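Local structure of pumilio homolog 23 (Arabidopsis thaliana, 5WZJ) at residues Ser397-Leu402 against Gln445-Ser450. The protein binds RNA sequence-specifically through a superhelix of pumilio repeats, recognising a segment of 18S rRNA, and probably regulates translation and mRNA stability. Numbering follows the deposited sequence.
Sequences SILPRL and QPYITS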
ATOM      1  N   SER A 397      -9.173  21.600  22.416  1.00 19.44           N
ATOM      2  CA  SER A 397      -7.874  21.380  21.796  1.00 24.65           C
ATOM      3  C   SER A 397      -7.774  20.031  21.089  1.00 18.50           C
ATOM      4  O   SER A 397      -6.665  19.581  20.786  1.00 20.75           O
ATOM      5  CB  SER A 397      -6.769  21.512  22.847  1.00 22.99           C
ATOM      6  OG  SER A 397      -6.677  22.858  23.279  1.00 29.46           O
ATOM      7  N   ILE A 398      -8.901  19.374  20.818  1.00 18.30           N
ATOM      8  CA  ILE A 398      -8.816  18.042  20.227  1.00 22.10           C
ATOM      9  C   ILE A 398      -8.104  18.094  18.876  1.00 17.54           C
ATOM     10  O   ILE A 398      -7.276  17.229  18.567  1.00 19.59           O
ATOM     11  CB  ILE A 398     -10.215  17.399  20.142  1.00 23.37           C
ATOM     12  CG1 ILE A 398     -10.133  16.007  19.511  1.00 24.57           C
ATOM     13  CG2 ILE A 398     -11.157  18.263  19.366  1.00 17.07           C
ATOM     14  CD1 ILE A 398      -9.284  15.035  20.306  1.00 27.90           C
ATOM     15  N   LEU A 399      -8.377  19.124  18.062  1.00 15.83           N
ATOM     16  CA  LEU A 399      -7.737  19.193  16.749  1.00 19.65           C
ATOM     17  C   LEU A 399      -6.242  19.393  16.858  1.00 17.92           C
ATOM     18  O   LEU A 399      -5.477  18.578  16.286  1.00 18.28           O
ATOM     19  CB  LEU A 399      -8.411  20.268  15.882  1.00 16.94           C
ATOM     20  CG  LEU A 399      -9.077  19.773  14.594  1.00 19.11           C
ATOM     21  CD1 LEU A 399      -8.078  19.020  13.697  1.00 12.08           C
ATOM     22  CD2 LEU A 399     -10.286  18.888  14.921  1.00 17.02           C
ATOM     23  N   PRO A 400      -5.707  20.415  17.545  1.00 19.42           N
ATOM     24  CA  PRO A 400      -4.248  20.548  17.647  1.00 20.72           C
ATOM     25  C   PRO A 400      -3.557  19.304  18.185  1.00 22.18           C
ATOM     26  O   PRO A 400      -2.479  18.941  17.702  1.00 20.18           O
ATOM     27  CB  PRO A 400      -4.059  21.735  18.606  1.00 18.23           C
ATOM     28  CG  PRO A 400      -5.299  22.531  18.485  1.00 22.43           C
ATOM     29  CD  PRO A 400      -6.402  21.527  18.236  1.00 23.21           C
ATOM     30  N   ARG A 401      -4.152  18.642  19.176  1.00 21.64           N
ATOM     31  CA  ARG A 401      -3.489  17.484  19.756  1.00 22.81           C
ATOM     32  C   ARG A 401      -3.440  16.316  18.781  1.00 24.94           C
ATOM     33  O   ARG A 401      -2.458  15.572  18.768  1.00 24.30           O
ATOM     34  CB  ARG A 401      -4.177  17.082  21.060  1.00 23.68           C
ATOM     35  CG  ARG A 401      -4.040  18.149  22.158  1.00 23.19           C
ATOM     36  CD  ARG A 401      -4.794  17.784  23.405  1.00 21.93           C
ATOM     37  NE  ARG A 401      -4.650  18.817  24.429  1.00 25.08           N
ATOM     38  CZ  ARG A 401      -5.021  18.672  25.698  1.00 33.84           C
ATOM     39  NH1 ARG A 401      -5.556  17.528  26.113  1.00 29.79           N
ATOM     40  NH2 ARG A 401      -4.847  19.671  26.556  1.00 30.88           N
ATOM     41  N   LEU A 402      -4.466  16.149  17.945  1.00 15.08           N
ATOM     42  CA  LEU A 402      -4.422  15.058  16.974  1.00 17.72           C
ATOM     43  C   LEU A 402      -3.515  15.393  15.797  1.00 17.28           C
ATOM     44  O   LEU A 402      -2.818  14.512  15.280  1.00 23.64           O
ATOM     45  CB  LEU A 402      -5.830  14.724  16.480  1.00 17.04           C
ATOM     46  CG  LEU A 402      -6.668  13.845  17.412  1.00 21.52           C
ATOM     47  CD1 LEU A 402      -8.119  13.854  16.983  1.00 18.29           C
ATOM     48  CD2 LEU A 402      -6.134  12.419  17.463  1.00 20.73           C
ATOM     49  N   GLN A 445     -19.479  17.017  16.424  1.00 15.90           N
ATOM     50  CA  GLN A 445     -19.529  18.427  16.810  1.00 19.90           C
ATOM     51  C   GLN A 445     -18.273  18.903  17.547  1.00 18.24           C
ATOM     52  O   GLN A 445     -17.791  20.004  17.232  1.00 17.83           O
ATOM     53  CB  GLN A 445     -20.805  18.695  17.629  1.00 17.16           C
ATOM     54  CG  GLN A 445     -22.067  18.649  16.753  1.00 18.25           C
ATOM     55  CD  GLN A 445     -22.072  19.750  15.700  1.00 21.61           C
ATOM     56  OE1 GLN A 445     -22.107  20.932  16.045  1.00 22.22           O
ATOM     57  NE2 GLN A 445     -22.021  19.375  14.413  1.00 20.82           N
ATOM     58  N   PRO A 446     -17.689  18.156  18.488  1.00 19.19           N
ATOM     59  CA  PRO A 446     -16.444  18.639  19.112  1.00 18.48           C
ATOM     60  C   PRO A 446     -15.318  18.865  18.111  1.00 19.59           C
ATOM     61  O   PRO A 446     -14.509  19.785  18.301  1.00 16.30           O
ATOM     62  CB  PRO A 446     -16.085  17.520  20.102  1.00 21.64           C
ATOM     63  CG  PRO A 446     -17.356  16.764  20.331  1.00 24.11           C
ATOM     64  CD  PRO A 446     -18.130  16.867  19.062  1.00 19.12           C
ATOM     65  N   TYR A 447     -15.242  18.061  17.043  1.00 17.88           N
ATOM     66  CA  TYR A 447     -14.160  18.233  16.075  1.00 15.97           C
ATOM     67  C   TYR A 447     -14.391  19.460  15.210  1.00 16.59           C
ATOM     68  O   TYR A 447     -13.450  20.214  14.932  1.00 17.29           O
ATOM     69  CB  TYR A 447     -14.018  16.983  15.196  1.00 12.14           C
ATOM     70  CG  TYR A 447     -13.695  15.744  15.983  1.00 16.22           C
ATOM     71  CD1 TYR A 447     -14.712  15.005  16.588  1.00 16.79           C
ATOM     72  CD2 TYR A 447     -12.377  15.311  16.142  1.00 14.87           C
ATOM     73  CE1 TYR A 447     -14.436  13.867  17.309  1.00 18.18           C
ATOM     74  CE2 TYR A 447     -12.085  14.162  16.882  1.00 16.52           C
ATOM     75  CZ  TYR A 447     -13.131  13.443  17.460  1.00 22.99           C
ATOM     76  OH  TYR A 447     -12.886  12.298  18.193  1.00 21.60           O
ATOM     77  N   ILE A 448     -15.639  19.667  14.768  1.00 18.51           N
ATOM     78  CA  ILE A 448     -15.966  20.834  13.950  1.00 19.61           C
ATOM     79  C   ILE A 448     -15.731  22.117  14.740  1.00 22.08           C
ATOM     80  O   ILE A 448     -15.157  23.090  14.227  1.00 18.11           O
ATOM     81  CB  ILE A 448     -17.421  20.751  13.452  1.00 16.66           C
ATOM     82  CG1 ILE A 448     -17.593  19.598  12.465  1.00 19.58           C
ATOM     83  CG2 ILE A 448     -17.844  22.065  12.806  1.00 12.13           C
ATOM     84  CD1 ILE A 448     -19.049  19.204  12.232  1.00 17.32           C
ATOM     85  N   THR A 449     -16.183  22.144  15.998  1.00 15.51           N
ATOM     86  CA  THR A 449     -15.976  23.338  16.817  1.00 17.99           C
ATOM     87  C   THR A 449     -14.490  23.584  17.054  1.00 16.57           C
ATOM     88  O   THR A 449     -14.012  24.716  16.921  1.00 18.49           O
ATOM     89  CB  THR A 449     -16.732  23.209  18.147  1.00 14.70           C
ATOM     90  OG1 THR A 449     -18.139  23.392  17.909  1.00 18.17           O
ATOM     91  CG2 THR A 449     -16.247  24.253  19.141  1.00 18.08           C
ATOM     92  N   SER A 450     -13.737  22.525  17.362  1.00 17.24           N
ATOM     93  CA  SER A 450     -12.313  22.687  17.643  1.00 20.90           C
ATOM     94  C   SER A 450     -11.558  23.169  16.412  1.00 20.61           C
ATOM     95  O   SER A 450     -10.704  24.061  16.509  1.00 15.89           O
ATOM     96  CB  SER A 450     -11.727  21.367  18.151  1.00 17.52           C
ATOM     97  OG  SER A 450     -10.322  21.463  18.365  1.00 17.28           O
TER
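The hydroxyl OG of Ser-450 is gripped twice at the start of helix 398-403: it accepts the backbone N-H of Leu-399 (N to OG 3.1 Å, 163° at the hydrogen) and donates to the carbonyl O of Ile-396. A first-turn amide has no earlier carbonyl within its own helix, and a hydroxyl suits the site because it can accept and donate at once. A chi1 of 177° swings OG away from its own backbone N and toward that turn, and CG2 of Ile-398 presses tightly on Ser-450 CB at 3.4 Å. Replacing Ser-450 with alanine would remove OG and is likely to leave the Leu-399 amide without its acceptor and the Ile-396 carbonyl without this donor. The two short segments run almost at right angles (86°) within the all-helical PUF repeat domain. Beside the serine, Tyr-447 offers carbon to the branched residues: Ile-398 CG1 lies 3.8 Å from its CE2, while Leu-402 CD1 meets the ring edge, in plane, 4.0 Å from CE2. Leu-399 CD2 packs 4.2 Å from Tyr-447 CB, and this leucine also touches Leu-433 and Val-471. The tyrosine ring packs among aliphatic carbons while its OH is hydrogen-bonded to the carbonyl O of Cys-381 in helix 377-388.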